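Long-range contact in alpha-hemoglobin-stabilizing protein (Homo sapiens, PDB 1Z8U), which acts as an erythroid chaperone that binds free alpha-hemoglobin and protects it from precipitation and harmful aggregation: residues V41-Y52 with L70-F81. The protein carries 1 engineered substitution. Residues are numbered along the deposited sequence; the frame is centred on the assembly and turned at random.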
loop_
_atom_site.group_PDB
_atom_site.type_symbol
_atom_site.label_atom_id
_atom_site.label_comp_id
_atom_site.label_asym_id
_atom_site.label_seq_id
_atom_site.Cartn_x
_atom_site.Cartn_y
_atom_site.Cartn_z
ATOM N N VAL A 41 5.692 -6.014 3.459
ATOM C CA VAL A 41 7.005 -5.481 3.082
ATOM C C VAL A 41 7.531 -6.076 1.782
ATOM O O VAL A 41 8.039 -5.346 0.933
ATOM C CB VAL A 41 8.056 -5.682 4.215
ATOM C CG1 VAL A 41 9.429 -5.123 3.784
ATOM C CG2 VAL A 41 7.594 -4.971 5.479
ATOM N N GLU A 42 7.407 -7.386 1.598
ATOM C CA GLU A 42 7.892 -7.965 0.355
ATOM C C GLU A 42 7.113 -7.402 -0.823
ATOM O O GLU A 42 7.679 -7.237 -1.905
ATOM C CB GLU A 42 7.805 -9.488 0.366
ATOM C CG GLU A 42 9.143 -10.168 0.036
ATOM C CD GLU A 42 9.589 -10.003 -1.413
ATOM O OE1 GLU A 42 10.727 -10.418 -1.742
ATOM O OE2 GLU A 42 8.804 -9.466 -2.222
ATOM N N ASP A 43 5.826 -7.102 -0.624
ATOM C CA ASP A 43 5.026 -6.515 -1.701
ATOM C C ASP A 43 5.582 -5.127 -1.999
ATOM O O ASP A 43 5.707 -4.724 -3.161
ATOM C CB ASP A 43 3.553 -6.415 -1.307
ATOM C CG ASP A 43 2.816 -7.736 -1.453
ATOM O OD1 ASP A 43 1.642 -7.808 -1.048
ATOM O OD2 ASP A 43 3.400 -8.703 -1.978
ATOM N N TRP A 44 5.935 -4.401 -0.945
ATOM C CA TRP A 44 6.508 -3.074 -1.111
ATOM C C TRP A 44 7.831 -3.153 -1.862
ATOM O O TRP A 44 8.141 -2.276 -2.664
ATOM C CB TRP A 44 6.737 -2.409 0.240
ATOM C CG TRP A 44 5.474 -2.046 0.949
ATOM C CD1 TRP A 44 4.236 -1.878 0.395
ATOM C CD2 TRP A 44 5.339 -1.729 2.338
ATOM N NE1 TRP A 44 3.341 -1.474 1.353
ATOM C CE2 TRP A 44 3.991 -1.376 2.556
ATOM C CE3 TRP A 44 6.230 -1.707 3.422
ATOM C CZ2 TRP A 44 3.510 -1.004 3.818
ATOM C CZ3 TRP A 44 5.753 -1.337 4.673
ATOM C CH2 TRP A 44 4.404 -0.991 4.861
ATOM N N MET A 45 8.616 -4.198 -1.610
ATOM C CA MET A 45 9.889 -4.330 -2.320
ATOM C C MET A 45 9.655 -4.789 -3.756
ATOM O O MET A 45 10.240 -4.241 -4.685
ATOM C CB MET A 45 10.839 -5.279 -1.572
ATOM C CG MET A 45 11.347 -4.663 -0.277
ATOM S SD MET A 45 12.640 -5.590 0.549
ATOM C CE MET A 45 11.689 -6.520 1.740
ATOM N N ASN A 46 8.787 -5.778 -3.945
ATOM C CA ASN A 46 8.480 -6.228 -5.298
ATOM C C ASN A 46 8.095 -4.969 -6.064
ATOM O O ASN A 46 8.589 -4.703 -7.157
ATOM C CB ASN A 46 7.302 -7.212 -5.288
ATOM C CG ASN A 46 7.697 -8.594 -4.795
ATOM O OD1 ASN A 46 6.848 -9.474 -4.617
ATOM N ND2 ASN A 46 8.990 -8.797 -4.580
ATOM N N PHE A 47 7.217 -4.190 -5.442
ATOM C CA PHE A 47 6.720 -2.937 -5.990
ATOM C C PHE A 47 7.843 -2.036 -6.514
ATOM O O PHE A 47 7.820 -1.641 -7.673
ATOM C CB PHE A 47 5.892 -2.212 -4.909
ATOM C CG PHE A 47 5.641 -0.763 -5.199
ATOM C CD1 PHE A 47 5.836 0.193 -4.205
ATOM C CD2 PHE A 47 5.249 -0.346 -6.472
ATOM C CE1 PHE A 47 5.652 1.545 -4.469
ATOM C CE2 PHE A 47 5.061 1.004 -6.751
ATOM C CZ PHE A 47 5.263 1.955 -5.748
ATOM N N TYR A 48 8.812 -1.703 -5.660
ATOM C CA TYR A 48 9.935 -0.851 -6.066
ATOM C C TYR A 48 10.740 -1.469 -7.202
ATOM O O TYR A 48 11.135 -0.788 -8.147
ATOM C CB TYR A 48 10.877 -0.585 -4.890
ATOM C CG TYR A 48 10.449 0.556 -4.010
ATOM C CD1 TYR A 48 9.197 0.549 -3.392
ATOM C CD2 TYR A 48 11.297 1.644 -3.778
ATOM C CE1 TYR A 48 8.798 1.592 -2.560
ATOM C CE2 TYR A 48 10.906 2.701 -2.940
ATOM C CZ TYR A 48 9.652 2.660 -2.332
ATOM O OH TYR A 48 9.260 3.657 -1.473
ATOM N N ILE A 49 10.991 -2.764 -7.108
ATOM C CA ILE A 49 11.749 -3.431 -8.145
ATOM C C ILE A 49 11.015 -3.324 -9.473
ATOM O O ILE A 49 11.576 -2.851 -10.457
ATOM C CB ILE A 49 11.970 -4.905 -7.794
ATOM C CG1 ILE A 49 12.939 -5.007 -6.621
ATOM C CG2 ILE A 49 12.517 -5.655 -8.987
ATOM C CD1 ILE A 49 13.070 -6.405 -6.086
ATOM N N ASN A 50 9.756 -3.746 -9.497
ATOM C CA ASN A 50 8.970 -3.697 -10.723
ATOM C C ASN A 50 8.833 -2.272 -11.231
ATOM O O ASN A 50 8.557 -2.052 -12.407
ATOM C CB ASN A 50 7.586 -4.303 -10.494
ATOM C CG ASN A 50 7.649 -5.734 -9.959
ATOM O OD1 ASN A 50 6.624 -6.417 -9.858
ATOM N ND2 ASN A 50 8.852 -6.190 -9.606
ATOM N N TYR A 51 9.032 -1.300 -10.344
ATOM C CA TYR A 51 8.935 0.102 -10.735
ATOM C C TYR A 51 10.198 0.531 -11.459
ATOM O O TYR A 51 10.154 0.915 -12.626
ATOM C CB TYR A 51 8.735 1.012 -9.514
ATOM C CG TYR A 51 8.849 2.495 -9.842
ATOM C CD1 TYR A 51 9.885 3.268 -9.314
ATOM C CD2 TYR A 51 7.927 3.120 -10.692
ATOM C CE1 TYR A 51 9.999 4.638 -9.622
ATOM C CE2 TYR A 51 8.029 4.478 -11.005
ATOM C CZ TYR A 51 9.063 5.234 -10.467
ATOM O OH TYR A 51 9.148 6.585 -10.745
ATOM N N TYR A 52 11.319 0.472 -10.746
ATOM C CA TYR A 52 12.606 0.856 -11.297
ATOM C C TYR A 52 13.060 -0.066 -12.402
ATOM O O TYR A 52 14.084 0.178 -13.016
ATOM C CB TYR A 52 13.664 0.889 -10.200
ATOM C CG TYR A 52 13.538 2.084 -9.299
ATOM C CD1 TYR A 52 13.665 3.375 -9.810
ATOM C CD2 TYR A 52 13.281 1.931 -7.941
ATOM C CE1 TYR A 52 13.539 4.485 -8.993
ATOM C CE2 TYR A 52 13.152 3.034 -7.109
ATOM C CZ TYR A 52 13.285 4.306 -7.640
ATOM O OH TYR A 52 13.199 5.398 -6.814
ATOM N N LEU A 70 19.717 -3.165 -6.022
ATOM C CA LEU A 70 18.615 -2.476 -5.362
ATOM C C LEU A 70 17.991 -3.405 -4.324
ATOM O O LEU A 70 18.004 -3.107 -3.126
ATOM C CB LEU A 70 17.557 -2.054 -6.390
ATOM C CG LEU A 70 16.223 -1.523 -5.847
ATOM C CD1 LEU A 70 16.436 -0.237 -5.049
ATOM C CD2 LEU A 70 15.278 -1.291 -7.013
ATOM N N ARG A 71 17.453 -4.532 -4.787
ATOM C CA ARG A 71 16.835 -5.495 -3.888
ATOM C C ARG A 71 17.755 -5.831 -2.713
ATOM O O ARG A 71 17.283 -5.976 -1.583
ATOM C CB ARG A 71 16.450 -6.769 -4.644
ATOM C CG ARG A 71 16.031 -7.907 -3.732
ATOM C CD ARG A 71 15.307 -9.005 -4.486
ATOM N NE ARG A 71 13.867 -8.768 -4.524
ATOM C CZ ARG A 71 13.002 -9.493 -5.227
ATOM N NH1 ARG A 71 13.430 -10.512 -5.965
ATOM N NH2 ARG A 71 11.706 -9.200 -5.191
ATOM N N GLN A 72 19.059 -5.949 -2.974
ATOM C CA GLN A 72 20.028 -6.246 -1.917
ATOM C C GLN A 72 19.968 -5.146 -0.860
ATOM O O GLN A 72 20.028 -5.418 0.341
ATOM C CB GLN A 72 21.461 -6.299 -2.462
ATOM C CG GLN A 72 22.370 -7.375 -1.894
ATOM C CD GLN A 72 22.967 -6.964 -0.547
ATOM O OE1 GLN A 72 22.851 -7.693 0.442
ATOM N NE2 GLN A 72 23.599 -5.793 -0.503
ATOM N N GLU A 73 19.856 -3.904 -1.323
ATOM C CA GLU A 73 19.802 -2.744 -0.441
ATOM C C GLU A 73 18.449 -2.559 0.234
ATOM O O GLU A 73 18.386 -2.213 1.416
ATOM C CB GLU A 73 20.169 -1.479 -1.219
ATOM C CG GLU A 73 21.606 -1.463 -1.728
ATOM C CD GLU A 73 22.636 -1.487 -0.607
ATOM O OE1 GLU A 73 23.845 -1.547 -0.916
ATOM O OE2 GLU A 73 22.244 -1.443 0.580
ATOM N N LEU A 74 17.370 -2.782 -0.511
ATOM C CA LEU A 74 16.031 -2.642 0.046
ATOM C C LEU A 74 15.898 -3.544 1.268
ATOM O O LEU A 74 15.268 -3.180 2.262
ATOM C CB LEU A 74 14.984 -3.008 -1.005
ATOM C CG LEU A 74 14.897 -2.018 -2.166
ATOM C CD1 LEU A 74 14.057 -2.597 -3.283
ATOM C CD2 LEU A 74 14.316 -0.709 -1.676
ATOM N N ASN A 75 16.512 -4.719 1.186
ATOM C CA ASN A 75 16.486 -5.686 2.275
ATOM C C ASN A 75 17.255 -5.161 3.479
ATOM O O ASN A 75 16.839 -5.345 4.619
ATOM C CB ASN A 75 17.109 -7.003 1.820
ATOM C CG ASN A 75 16.383 -7.614 0.642
ATOM O OD1 ASN A 75 16.792 -8.648 0.114
ATOM N ND2 ASN A 75 15.298 -6.979 0.221
ATOM N N THR A 76 18.377 -4.503 3.216
ATOM C CA THR A 76 19.214 -3.958 4.279
ATOM C C THR A 76 18.463 -2.924 5.124
ATOM O O THR A 76 18.766 -2.744 6.307
ATOM C CB THR A 76 20.495 -3.319 3.700
ATOM O OG1 THR A 76 21.154 -4.269 2.852
ATOM C CG2 THR A 76 21.448 -2.917 4.822
ATOM N N LEU A 77 17.495 -2.243 4.518
ATOM C CA LEU A 77 16.701 -1.258 5.243
ATOM C C LEU A 77 15.520 -1.962 5.897
ATOM O O LEU A 77 15.170 -1.683 7.042
ATOM C CB LEU A 77 16.182 -0.174 4.294
ATOM C CG LEU A 77 17.142 0.934 3.851
ATOM C CD1 LEU A 77 18.355 0.333 3.165
ATOM C CD2 LEU A 77 16.418 1.883 2.914
ATOM N N ALA A 78 14.922 -2.889 5.155
ATOM C CA ALA A 78 13.769 -3.647 5.623
ATOM C C ALA A 78 14.066 -4.518 6.837
ATOM O O ALA A 78 13.206 -4.700 7.699
ATOM C CB ALA A 78 13.228 -4.510 4.487
ATOM N N ASN A 79 15.280 -5.057 6.897
ATOM C CA ASN A 79 15.680 -5.925 8.000
ATOM C C ASN A 79 15.585 -5.246 9.362
ATOM O O ASN A 79 15.043 -5.819 10.309
ATOM C CB ASN A 79 17.097 -6.446 7.772
ATOM C CG ASN A 79 17.184 -7.384 6.588
ATOM O OD1 ASN A 79 16.438 -8.363 6.499
ATOM N ND2 ASN A 79 18.100 -7.095 5.670
ATOM N N PRO A 80 16.131 -4.025 9.491
ATOM C CA PRO A 80 16.049 -3.340 10.786
ATOM C C PRO A 80 14.580 -3.079 11.119
ATOM O O PRO A 80 14.164 -3.165 12.274
ATOM C CB PRO A 80 16.822 -2.047 10.536
ATOM C CG PRO A 80 17.836 -2.457 9.514
ATOM C CD PRO A 80 17.016 -3.294 8.568
ATOM N N PHE A 81 13.810 -2.769 10.076
ATOM C CA PHE A 81 12.379 -2.491 10.180
ATOM C C PHE A 81 11.650 -3.708 10.725
ATOM O O PHE A 81 10.909 -3.615 11.702
ATOM C CB PHE A 81 11.816 -2.137 8.802
ATOM C CG PHE A 81 10.339 -1.841 8.798
ATOM C CD1 PHE A 81 9.864 -0.577 9.143
ATOM C CD2 PHE A 81 9.420 -2.824 8.433
ATOM C CE1 PHE A 81 8.497 -0.297 9.119
ATOM C CE2 PHE A 81 8.052 -2.555 8.407
ATOM C CZ PHE A 81 7.589 -1.291 8.748
#
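The guanidinium group of Arg-71 lies across Ile-49, whose CD1 methyl sits over one of its faces, while Asn-46 ND2 comes up at its edge; as modelled two N-H donors face each other there, so this is no hydrogen bond and the amide's placement is doubtful. The chain of Arg-71 runs extended from the backbone until the bend at chi3 (-90°) turns the guanidinium across Ile-49, the two side chains crossing at about a right angle. Glu-42 adds a long salt bridge, its OE1 3.8 Å from Arg-71 NH2; the oxygen lies well out of the guanidinium plane, so the attraction is between charges alone. At the far end the edge of the Trp-44 ring faces Phe-81, CZ3 to CZ 4.5 Å, and Val-41 CG2 approaches Phe-81 CE2 obliquely at 3.8 Å. Tyr-51 CD1 covers one face of the Tyr-52 ring, 3.6 Å above its centre, while Leu-70 CD2 approaches Tyr-52 CD2 obliquely at 3.9 Å; the Tyr-52 hydroxyl is hydrogen-bonded to Glu-17. Between these ends Met-45 fills the middle: SD lies 3.8 Å from Leu-74 CB, and a bend at chi3 (-96°) brings CE to 3.7 Å from Ala-78 CB. An alanine in place of Met-45 is likely to take away part of the packing on Leu-74 CB and Ala-78 CB and open a gap between the helices. Tyr-48 CB touches Leu-74 CD1, and Leu-74 also touches Leu-15 of helix 5-23. The segment axes approach to 10.3 Å, with 150° between their directions, joining helices 34-52 and 60-86 through the apolar core of an antiparallel three-helix bundle.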